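Local coordinates for protein tumor necrosis factor ligand superfamily member 9 (Mus musculus, PDB 6MKB) that is the extracellular TNF homology domain of 4-1BB ligand, a cytokine that binds the receptor TNFRSF9 (4-1BB) and induces proliferation of activated T cells, at residues 9-14 and 41-46; 51-56 and 128-133; 60-65 and 159-164. One frame throughout, in Å; residues are numbered along the deposited sequence.

Contact 1 (9-14 and 41-46)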
loop_
_atom_site.group_PDB
_atom_site.type_symbol
_atom_site.label_atom_id
_atom_site.label_comp_id
_atom_site.label_asym_id
_atom_site.label_seq_id
_atom_site.Cartn_x
_atom_site.Cartn_y
_atom_site.Cartn_z
ATOM N N VAL B 9 -15.238 9.532 5.019
ATOM C CA VAL B 9 -15.458 9.194 3.616
ATOM C C VAL B 9 -14.412 8.155 3.265
ATOM O O VAL B 9 -13.216 8.449 3.302
ATOM C CB VAL B 9 -15.440 10.440 2.705
ATOM C CG1 VAL B 9 -15.551 10.050 1.232
ATOM C CG2 VAL B 9 -16.548 11.423 3.092
ATOM N N PHE B 10 -14.858 6.901 3.051
ATOM C CA PHE B 10 -13.998 5.744 2.796
ATOM C C PHE B 10 -14.703 4.707 1.942
ATOM O O PHE B 10 -15.902 4.478 2.094
ATOM C CB PHE B 10 -13.566 5.096 4.155
ATOM C CG PHE B 10 -12.693 3.851 4.060
ATOM C CD1 PHE B 10 -11.325 3.954 3.836
ATOM C CD2 PHE B 10 -13.243 2.582 4.197
ATOM C CE1 PHE B 10 -10.527 2.812 3.737
ATOM C CE2 PHE B 10 -12.442 1.443 4.113
ATOM C CZ PHE B 10 -11.091 1.565 3.884
ATOM N N ALA B 11 -13.935 4.043 1.075
ATOM C CA ALA B 11 -14.395 2.938 0.233
ATOM C C ALA B 11 -13.287 1.904 0.065
ATOM O O ALA B 11 -12.121 2.268 -0.042
ATOM C CB ALA B 11 -14.844 3.450 -1.123
ATOM N N LYS B 12 -13.654 0.625 0.062
ATOM C CA LYS B 12 -12.758 -0.505 -0.195
ATOM C C LYS B 12 -13.541 -1.549 -0.956
ATOM O O LYS B 12 -14.330 -2.285 -0.360
ATOM C CB LYS B 12 -12.119 -1.094 1.086
ATOM C CG LYS B 12 -10.989 -2.076 0.760
ATOM C CD LYS B 12 -10.413 -2.807 1.977
ATOM C CE LYS B 12 -9.636 -4.007 1.488
ATOM N NZ LYS B 12 -8.874 -4.670 2.566
ATOM N N LEU B 13 -13.375 -1.551 -2.284
ATOM C CA LEU B 13 -14.034 -2.471 -3.215
ATOM C C LEU B 13 -13.186 -3.703 -3.379
ATOM O O LEU B 13 -11.975 -3.606 -3.273
ATOM C CB LEU B 13 -14.296 -1.801 -4.587
ATOM C CG LEU B 13 -15.043 -0.463 -4.558
ATOM C CD1 LEU B 13 -15.178 0.107 -5.932
ATOM C CD2 LEU B 13 -16.397 -0.582 -3.919
ATOM N N LEU B 14 -13.814 -4.860 -3.609
ATOM C CA LEU B 14 -13.123 -6.144 -3.779
ATOM C C LEU B 14 -13.402 -6.639 -5.176
ATOM O O LEU B 14 -14.546 -6.630 -5.618
ATOM C CB LEU B 14 -13.549 -7.171 -2.706
ATOM C CG LEU B 14 -13.438 -6.747 -1.224
ATOM C CD1 LEU B 14 -13.883 -7.879 -0.330
ATOM C CD2 LEU B 14 -12.011 -6.332 -0.847
ATOM N N GLN B 41 -21.028 7.210 2.618
ATOM C CA GLN B 41 -21.753 8.246 1.895
ATOM C C GLN B 41 -20.704 9.155 1.220
ATOM O O GLN B 41 -19.533 9.172 1.625
ATOM C CB GLN B 41 -22.682 9.022 2.852
ATOM C CG GLN B 41 -24.119 9.224 2.323
ATOM C CD GLN B 41 -24.981 7.967 2.289
ATOM O OE1 GLN B 41 -25.123 7.242 3.285
ATOM N NE2 GLN B 41 -25.584 7.693 1.135
ATOM N N GLY B 42 -21.103 9.841 0.163
ATOM C CA GLY B 42 -20.166 10.668 -0.588
ATOM C C GLY B 42 -19.355 9.850 -1.578
ATOM O O GLY B 42 -18.437 10.379 -2.212
ATOM N N LEU B 43 -19.697 8.542 -1.720
ATOM C CA LEU B 43 -19.053 7.604 -2.636
ATOM C C LEU B 43 -20.082 6.647 -3.209
ATOM O O LEU B 43 -20.900 6.104 -2.471
ATOM C CB LEU B 43 -17.916 6.821 -1.954
ATOM C CG LEU B 43 -16.700 7.628 -1.502
ATOM C CD1 LEU B 43 -15.866 6.847 -0.540
ATOM C CD2 LEU B 43 -15.899 8.183 -2.696
ATOM N N ARG B 44 -20.053 6.465 -4.532
ATOM C CA ARG B 44 -20.955 5.571 -5.267
ATOM C C ARG B 44 -20.173 4.675 -6.184
ATOM O O ARG B 44 -19.106 5.072 -6.654
ATOM C CB ARG B 44 -21.958 6.373 -6.121
ATOM C CG ARG B 44 -23.122 6.993 -5.363
ATOM C CD ARG B 44 -23.844 8.096 -6.138
ATOM N NE ARG B 44 -24.190 7.696 -7.506
ATOM C CZ ARG B 44 -23.802 8.334 -8.606
ATOM N NH1 ARG B 44 -23.125 9.470 -8.520
ATOM N NH2 ARG B 44 -24.142 7.874 -9.795
ATOM N N TYR B 45 -20.716 3.494 -6.483
ATOM C CA TYR B 45 -20.098 2.619 -7.461
ATOM C C TYR B 45 -21.113 2.300 -8.576
ATOM O O TYR B 45 -22.222 1.849 -8.294
ATOM C CB TYR B 45 -19.498 1.345 -6.843
ATOM C CG TYR B 45 -18.915 0.438 -7.907
ATOM C CD1 TYR B 45 -17.796 0.823 -8.646
ATOM C CD2 TYR B 45 -19.535 -0.761 -8.245
ATOM C CE1 TYR B 45 -17.288 0.017 -9.662
ATOM C CE2 TYR B 45 -19.024 -1.584 -9.242
ATOM C CZ TYR B 45 -17.902 -1.191 -9.951
ATOM O OH TYR B 45 -17.426 -1.993 -10.949
ATOM N N GLU B 46 -20.707 2.548 -9.836
ATOM C CA GLU B 46 -21.502 2.332 -11.047
ATOM C C GLU B 46 -21.045 1.060 -11.766
ATOM O O GLU B 46 -19.969 1.028 -12.356
ATOM C CB GLU B 46 -21.395 3.556 -11.978
ATOM C CG GLU B 46 -22.024 4.821 -11.411
ATOM C CD GLU B 46 -22.364 5.879 -12.439
ATOM O OE1 GLU B 46 -22.103 5.657 -13.643
ATOM O OE2 GLU B 46 -22.922 6.925 -12.045
#

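Contact 2 (51-56 and 128-133)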
loop_
_atom_site.group_PDB
_atom_site.type_symbol
_atom_site.label_atom_id
_atom_site.label_comp_id
_atom_site.label_asym_id
_atom_site.label_seq_id
_atom_site.Cartn_x
_atom_site.Cartn_y
_atom_site.Cartn_z
ATOM N N GLU B 51 -16.974 2.163 -12.530
ATOM C CA GLU B 51 -16.353 3.337 -11.920
ATOM C C GLU B 51 -16.862 3.690 -10.534
ATOM O O GLU B 51 -18.066 3.626 -10.245
ATOM C CB GLU B 51 -16.563 4.567 -12.808
ATOM C CG GLU B 51 -15.707 4.564 -14.055
ATOM C CD GLU B 51 -16.080 5.591 -15.099
ATOM O OE1 GLU B 51 -17.167 6.202 -14.990
ATOM O OE2 GLU B 51 -15.284 5.778 -16.042
ATOM N N LEU B 52 -15.918 4.112 -9.706
ATOM C CA LEU B 52 -16.127 4.650 -8.385
ATOM C C LEU B 52 -16.281 6.148 -8.582
ATOM O O LEU B 52 -15.408 6.776 -9.190
ATOM C CB LEU B 52 -14.931 4.285 -7.489
ATOM C CG LEU B 52 -14.949 4.711 -6.009
ATOM C CD1 LEU B 52 -16.151 4.204 -5.305
ATOM C CD2 LEU B 52 -13.727 4.109 -5.281
ATOM N N VAL B 53 -17.440 6.691 -8.184
ATOM C CA VAL B 53 -17.815 8.100 -8.338
ATOM C C VAL B 53 -17.634 8.832 -6.993
ATOM O O VAL B 53 -18.274 8.493 -6.003
ATOM C CB VAL B 53 -19.271 8.273 -8.907
ATOM C CG1 VAL B 53 -19.540 9.729 -9.293
ATOM C CG2 VAL B 53 -19.502 7.363 -10.110
ATOM N N VAL B 54 -16.752 9.826 -6.987
ATOM C CA VAL B 54 -16.401 10.670 -5.844
ATOM C C VAL B 54 -17.319 11.902 -5.847
ATOM O O VAL B 54 -17.361 12.644 -6.827
ATOM C CB VAL B 54 -14.895 11.037 -5.917
ATOM C CG1 VAL B 54 -14.541 12.224 -5.031
ATOM C CG2 VAL B 54 -14.027 9.834 -5.590
ATOM N N ASP B 55 -18.056 12.101 -4.750
ATOM C CA ASP B 55 -19.029 13.184 -4.602
ATOM C C ASP B 55 -18.399 14.562 -4.373
ATOM O O ASP B 55 -18.698 15.495 -5.121
ATOM C CB ASP B 55 -19.952 12.865 -3.422
ATOM C CG ASP B 55 -21.364 13.402 -3.445
ATOM O OD1 ASP B 55 -21.599 14.451 -4.098
ATOM O OD2 ASP B 55 -22.234 12.793 -2.782
ATOM N N SER B 56 -17.585 14.713 -3.326
ATOM C CA SER B 56 -17.039 16.021 -2.962
ATOM C C SER B 56 -15.515 16.171 -3.242
ATOM O O SER B 56 -14.774 15.194 -3.158
ATOM C CB SER B 56 -17.352 16.339 -1.500
ATOM O OG SER B 56 -16.780 15.385 -0.622
ATOM N N GLY B 128 -17.506 14.760 -8.570
ATOM C CA GLY B 128 -17.971 13.921 -9.669
ATOM C C GLY B 128 -16.860 13.131 -10.321
ATOM O O GLY B 128 -17.046 12.596 -11.417
ATOM N N HIS B 129 -15.696 13.053 -9.651
ATOM C CA HIS B 129 -14.515 12.339 -10.144
ATOM C C HIS B 129 -14.830 10.852 -10.281
ATOM O O HIS B 129 -15.435 10.256 -9.391
ATOM C CB HIS B 129 -13.293 12.567 -9.228
ATOM C CG HIS B 129 -12.037 12.882 -9.972
ATOM N ND1 HIS B 129 -11.446 11.957 -10.803
ATOM C CD2 HIS B 129 -11.291 14.006 -9.975
ATOM C CE1 HIS B 129 -10.367 12.544 -11.288
ATOM N NE2 HIS B 129 -10.235 13.777 -10.826
ATOM N N ARG B 130 -14.468 10.281 -11.426
ATOM C CA ARG B 130 -14.727 8.882 -11.762
ATOM C C ARG B 130 -13.397 8.162 -11.843
ATOM O O ARG B 130 -12.448 8.655 -12.469
ATOM C CB ARG B 130 -15.531 8.763 -13.078
ATOM C CG ARG B 130 -16.905 9.374 -12.930
ATOM C CD ARG B 130 -17.640 9.487 -14.229
ATOM N NE ARG B 130 -19.056 9.638 -13.938
ATOM C CZ ARG B 130 -19.927 8.642 -13.861
ATOM N NH1 ARG B 130 -19.551 7.396 -14.130
ATOM N NH2 ARG B 130 -21.170 8.874 -13.468
ATOM N N LEU B 131 -13.317 7.025 -11.149
ATOM C CA LEU B 131 -12.120 6.211 -11.031
ATOM C C LEU B 131 -12.447 4.758 -11.354
ATOM O O LEU B 131 -13.331 4.172 -10.746
ATOM C CB LEU B 131 -11.596 6.334 -9.586
ATOM C CG LEU B 131 -10.383 7.217 -9.239
ATOM C CD1 LEU B 131 -10.366 8.512 -9.940
ATOM C CD2 LEU B 131 -10.347 7.503 -7.759
ATOM N N SER B 132 -11.777 4.200 -12.341
ATOM C CA SER B 132 -11.910 2.802 -12.722
ATOM C C SER B 132 -10.498 2.187 -12.673
ATOM O O SER B 132 -9.510 2.928 -12.574
ATOM C CB SER B 132 -12.584 2.652 -14.090
ATOM O OG SER B 132 -11.761 3.043 -15.174
ATOM N N VAL B 133 -10.393 0.855 -12.683
ATOM C CA VAL B 133 -9.094 0.189 -12.615
ATOM C C VAL B 133 -8.971 -0.811 -13.757
ATOM O O VAL B 133 -9.806 -1.712 -13.905
ATOM C CB VAL B 133 -8.878 -0.497 -11.233
ATOM C CG1 VAL B 133 -7.503 -1.187 -11.146
ATOM C CG2 VAL B 133 -9.057 0.505 -10.093
#

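Contact 3 (60-65 and 159-164)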
loop_
_atom_site.group_PDB
_atom_site.type_symbol
_atom_site.label_atom_id
_atom_site.label_comp_id
_atom_site.label_asym_id
_atom_site.label_seq_id
_atom_site.Cartn_x
_atom_site.Cartn_y
_atom_site.Cartn_z
ATOM N N TYR B 60 -7.547 12.957 -1.542
ATOM C CA TYR B 60 -7.900 11.579 -1.231
ATOM C C TYR B 60 -6.674 10.698 -1.235
ATOM O O TYR B 60 -5.802 10.846 -2.095
ATOM C CB TYR B 60 -8.921 11.010 -2.256
ATOM C CG TYR B 60 -10.336 11.526 -2.112
ATOM C CD1 TYR B 60 -10.705 12.766 -2.635
ATOM C CD2 TYR B 60 -11.318 10.760 -1.488
ATOM C CE1 TYR B 60 -12.008 13.247 -2.508
ATOM C CE2 TYR B 60 -12.628 11.226 -1.366
ATOM C CZ TYR B 60 -12.965 12.479 -1.862
ATOM O OH TYR B 60 -14.253 12.954 -1.734
ATOM N N TYR B 61 -6.624 9.758 -0.288
ATOM C CA TYR B 61 -5.606 8.733 -0.257
ATOM C C TYR B 61 -6.196 7.602 -1.075
ATOM O O TYR B 61 -7.208 7.029 -0.664
ATOM C CB TYR B 61 -5.306 8.337 1.185
ATOM C CG TYR B 61 -4.307 7.211 1.357
ATOM C CD1 TYR B 61 -4.679 5.884 1.155
ATOM C CD2 TYR B 61 -3.035 7.457 1.856
ATOM C CE1 TYR B 61 -3.783 4.842 1.365
ATOM C CE2 TYR B 61 -2.147 6.421 2.108
ATOM C CZ TYR B 61 -2.510 5.116 1.826
ATOM O OH TYR B 61 -1.623 4.083 2.052
ATOM N N VAL B 62 -5.665 7.357 -2.282
ATOM C CA VAL B 62 -6.194 6.313 -3.160
ATOM C C VAL B 62 -5.263 5.126 -3.057
ATOM O O VAL B 62 -4.039 5.309 -3.013
ATOM C CB VAL B 62 -6.374 6.811 -4.615
ATOM C CG1 VAL B 62 -7.203 5.818 -5.426
ATOM C CG2 VAL B 62 -7.015 8.191 -4.649
ATOM N N PHE B 63 -5.829 3.913 -2.948
ATOM C CA PHE B 63 -5.028 2.702 -2.795
ATOM C C PHE B 63 -5.510 1.600 -3.721
ATOM O O PHE B 63 -6.693 1.513 -4.063
ATOM C CB PHE B 63 -5.001 2.220 -1.329
ATOM C CG PHE B 63 -6.335 1.837 -0.727
ATOM C CD1 PHE B 63 -6.830 0.535 -0.848
ATOM C CD2 PHE B 63 -7.080 2.761 -0.001
ATOM C CE1 PHE B 63 -8.077 0.187 -0.313
ATOM C CE2 PHE B 63 -8.315 2.402 0.557
ATOM C CZ PHE B 63 -8.801 1.120 0.401
ATOM N N LEU B 64 -4.546 0.754 -4.113
ATOM C CA LEU B 64 -4.666 -0.445 -4.928
ATOM C C LEU B 64 -3.896 -1.546 -4.264
ATOM O O LEU B 64 -2.772 -1.318 -3.807
ATOM C CB LEU B 64 -4.120 -0.241 -6.339
ATOM C CG LEU B 64 -4.838 0.745 -7.258
ATOM C CD1 LEU B 64 -3.973 1.037 -8.523
ATOM C CD2 LEU B 64 -6.217 0.216 -7.671
ATOM N N GLU B 65 -4.485 -2.748 -4.221
ATOM C CA GLU B 65 -3.798 -3.917 -3.701
ATOM C C GLU B 65 -4.037 -5.096 -4.636
ATOM O O GLU B 65 -5.164 -5.559 -4.753
ATOM C CB GLU B 65 -4.227 -4.236 -2.278
ATOM C CG GLU B 65 -3.399 -5.375 -1.705
ATOM C CD GLU B 65 -3.537 -5.581 -0.217
ATOM O OE1 GLU B 65 -2.906 -6.534 0.291
ATOM O OE2 GLU B 65 -4.273 -4.806 0.439
ATOM N N PHE B 159 -9.462 -2.129 -4.234
ATOM C CA PHE B 159 -9.298 -0.763 -4.662
ATOM C C PHE B 159 -10.186 0.086 -3.783
ATOM O O PHE B 159 -11.302 -0.321 -3.447
ATOM C CB PHE B 159 -9.627 -0.637 -6.154
ATOM C CG PHE B 159 -10.180 0.662 -6.686
ATOM C CD1 PHE B 159 -9.432 1.838 -6.613
ATOM C CD2 PHE B 159 -11.384 0.684 -7.388
ATOM C CE1 PHE B 159 -9.938 3.042 -7.133
ATOM C CE2 PHE B 159 -11.864 1.872 -7.953
ATOM C CZ PHE B 159 -11.145 3.046 -7.813
ATOM N N GLY B 160 -9.662 1.233 -3.381
ATOM C CA GLY B 160 -10.420 2.182 -2.580
ATOM C C GLY B 160 -9.759 3.532 -2.423
ATOM O O GLY B 160 -8.760 3.828 -3.084
ATOM N N LEU B 161 -10.329 4.352 -1.541
ATOM C CA LEU B 161 -9.868 5.705 -1.221
ATOM C C LEU B 161 -10.521 6.197 0.037
ATOM O O LEU B 161 -11.471 5.582 0.540
ATOM C CB LEU B 161 -10.090 6.753 -2.363
ATOM C CG LEU B 161 -11.376 6.719 -3.240
ATOM C CD1 LEU B 161 -12.624 6.821 -2.441
ATOM C CD2 LEU B 161 -11.391 7.858 -4.182
ATOM N N PHE B 162 -9.980 7.296 0.561
ATOM C CA PHE B 162 -10.516 7.992 1.702
ATOM C C PHE B 162 -10.183 9.470 1.637
ATOM O O PHE B 162 -9.097 9.834 1.212
ATOM C CB PHE B 162 -10.089 7.388 3.037
ATOM C CG PHE B 162 -8.673 6.981 3.304
ATOM C CD1 PHE B 162 -7.762 7.891 3.826
ATOM C CD2 PHE B 162 -8.291 5.635 3.231
ATOM C CE1 PHE B 162 -6.470 7.470 4.211
ATOM C CE2 PHE B 162 -7.003 5.219 3.611
ATOM C CZ PHE B 162 -6.111 6.130 4.120
ATOM N N LEU B 163 -11.137 10.321 2.047
ATOM C CA LEU B 163 -10.954 11.758 2.072
ATOM C C LEU B 163 -10.094 12.138 3.268
ATOM O O LEU B 163 -10.478 11.902 4.414
ATOM C CB LEU B 163 -12.307 12.497 2.079
ATOM C CG LEU B 163 -12.279 14.043 2.110
ATOM C CD1 LEU B 163 -11.459 14.615 0.935
ATOM C CD2 LEU B 163 -13.696 14.602 2.054
ATOM N N VAL B 164 -8.936 12.736 2.978
ATOM C CA VAL B 164 -7.903 13.165 3.926
ATOM C C VAL B 164 -8.064 14.665 4.240
ATOM O O VAL B 164 -7.901 15.092 5.382
ATOM C CB VAL B 164 -6.512 12.825 3.304
ATOM C CG1 VAL B 164 -5.381 13.622 3.914
ATOM C CG2 VAL B 164 -6.227 11.331 3.380
#

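Contact 1 (9-14 and 41-46)
V9, A11 and L13 along strand 10-14 meet L43 and Y45 of strand 43-46 across a gap with no hydrogen bond, the two short axes coming within 8.3 Å at 27° to parallel. The contact is therefore made by apolar groups that fill the space between two layers. L43 does most of this work. Its CG stands anti to its carbonyl carbon (chi1 -66°), which carries CD1 across to the other strand, where it lies 3.6 Å from A11 CB and 3.7 Å from V9 CG1. L43 CD1 also lies 3.5 Å from F10 C, so it rests on backbone as well as on side chains. The small A11 suits this place, because a short methyl leaves the leucine close to the main chain. V9 is branched at CB and serves two neighbours: CG1 takes L43, while CG2 lies 4.0 Å from Q41 O. Further along, L13 CD1 meets Y45 CD1 at 3.8 Å, approaching the ring obliquely. G42 precedes the strand with a positive phi of 82°, a conformation that glycine adopts without strain. F10 has CB directed away from L43 and packs on V164 of the second subunit, and K12 packs on L122 of that subunit. A11 and L13 hydrogen-bond through their backbones to L161 and F159, and L43 also touches V54. Such face-to-face packing, without shared backbone bonds, is the mark of a beta sandwich, here near one margin of the TNF jelly roll, where its inner sheet meets its outer one.

Contact 2 (51-56 and 128-133)
L52 and L131 form a hydrogen-bonded pair where strand 51-54 runs antiparallel to strand 129-140, the short axes 4.3 Å apart. L52 N donates a hydrogen bond to L131 O at 2.8 Å, and L131 N donates one back to L52 O at 2.9 Å. Past the non-hydrogen-bonded pair V53 and R130, the pairing is disturbed by a G1 beta bulge, in which G128 and H129 both face V54. V54 N binds H129 O at 2.8 Å in a nearly straight bond (177° at the hydrogen), whereas V54 O accepts from G128 N at 2.7 Å. G128 has a left-handed backbone, which glycine tolerates easily and which the first position of this bulge commonly shows. On their outer sides, V53 hydrogen-bonds through its backbone to R44, and R130 and S132 to K90 and Q88.

Among the side chains, the main polar link is the salt bridge from R130 NH1 to E51 OE1, 2.8 Å long. R130 is extended from CG to NE (chi2 171°), which carries its guanidinium past V53 to the carboxylate. The oxygen lies in the guanidinium plane and is met nearly along its C-O bond, although the two planes are turned 58° apart. E51 OE2 pairs with K90 and R130 NH2 with E46, a chain of alternating charges that probably steadies the buried glutamate. V53 CG2 lies over one guanidinium face, 4.0 Å from R130 CZ, leaving the edge to the carboxylate. S132 OG is bonded to Q88 OE1, while its CB packs on E51 CG.

L52, V54 and L131 turn to the other face, towards F159 and L161 of the interior. Strand 51-54 is thus held between strands 43-46 and 129-140, and the latter continues the sheet to strand 80-90; no helix takes part.

Contact 3 (60-65 and 159-164)
Y61 and F162, and F63 and G160, are the hydrogen-bonded pairs of two antiparallel strands whose axes run 4.5 Å apart; F63 N lies 2.9 Å from G160 O. Packing is closest on the face of Y61, F63 and F162. The F162 and Y61 rings are near parallel (5°) but slid apart, so that they barely overlap, and Y61 CB makes a CH-pi contact over the F162 face, 3.7 Å from its centroid. F63 takes the crowded first torsion, CG between backbone N and carbonyl carbon (chi1 62°), which folds its ring over the neighbouring strand. G160 CA then supports the F63 ring face in a second CH-pi contact, 3.8 Å from the centroid; glycine suits this place because the ring occupies the direction in which a CB would point.

The reverse face holds Y60, V62, L64, F159, L161 and L163. L163 CD1 lies over one face of the Y60 ring in a CH-pi contact, 3.9 Å from its centroid, while Y60 OH is hydrogen-bonded to S56 O. L64 CD2 reaches F159 CD1 at 3.8 Å. The contact thins out at its ends: V164, partly exposed, meets Y61 CB through CG2, and the E65 side chain, also partly exposed, does not touch 159-164, although its backbone bonds to S158.

Across the subunit boundary F162 stacks on F162 of the second subunit, and Y61 meets F63 there. With no charge between the strands, one face suits the hydrophobic core of the sandwich, and the other an aromatic-rich dimer interface.

How the contacts relate
The three contacts cluster at one end of the jelly roll, their centres 9 to 11 Å apart. Contact 1 bridges the two layers and closes first along the chain; contacts 2 and 3 then interleave, 51-56 and 60-65 being followed by 128-133 and 159-164. Contact 2 belongs to the outer layer, where R44 O and V53 N, 2.8 Å apart, probably bond strand 43-46 to 51-54. Contact 3 belongs to the inner one, which strand 10-15 extends through a probable bond between L13 N and F159 O. Contacts 2 and 3 pack face to face, V133 on F159 among others, so the same compact core backs the surface that joins the two subunits.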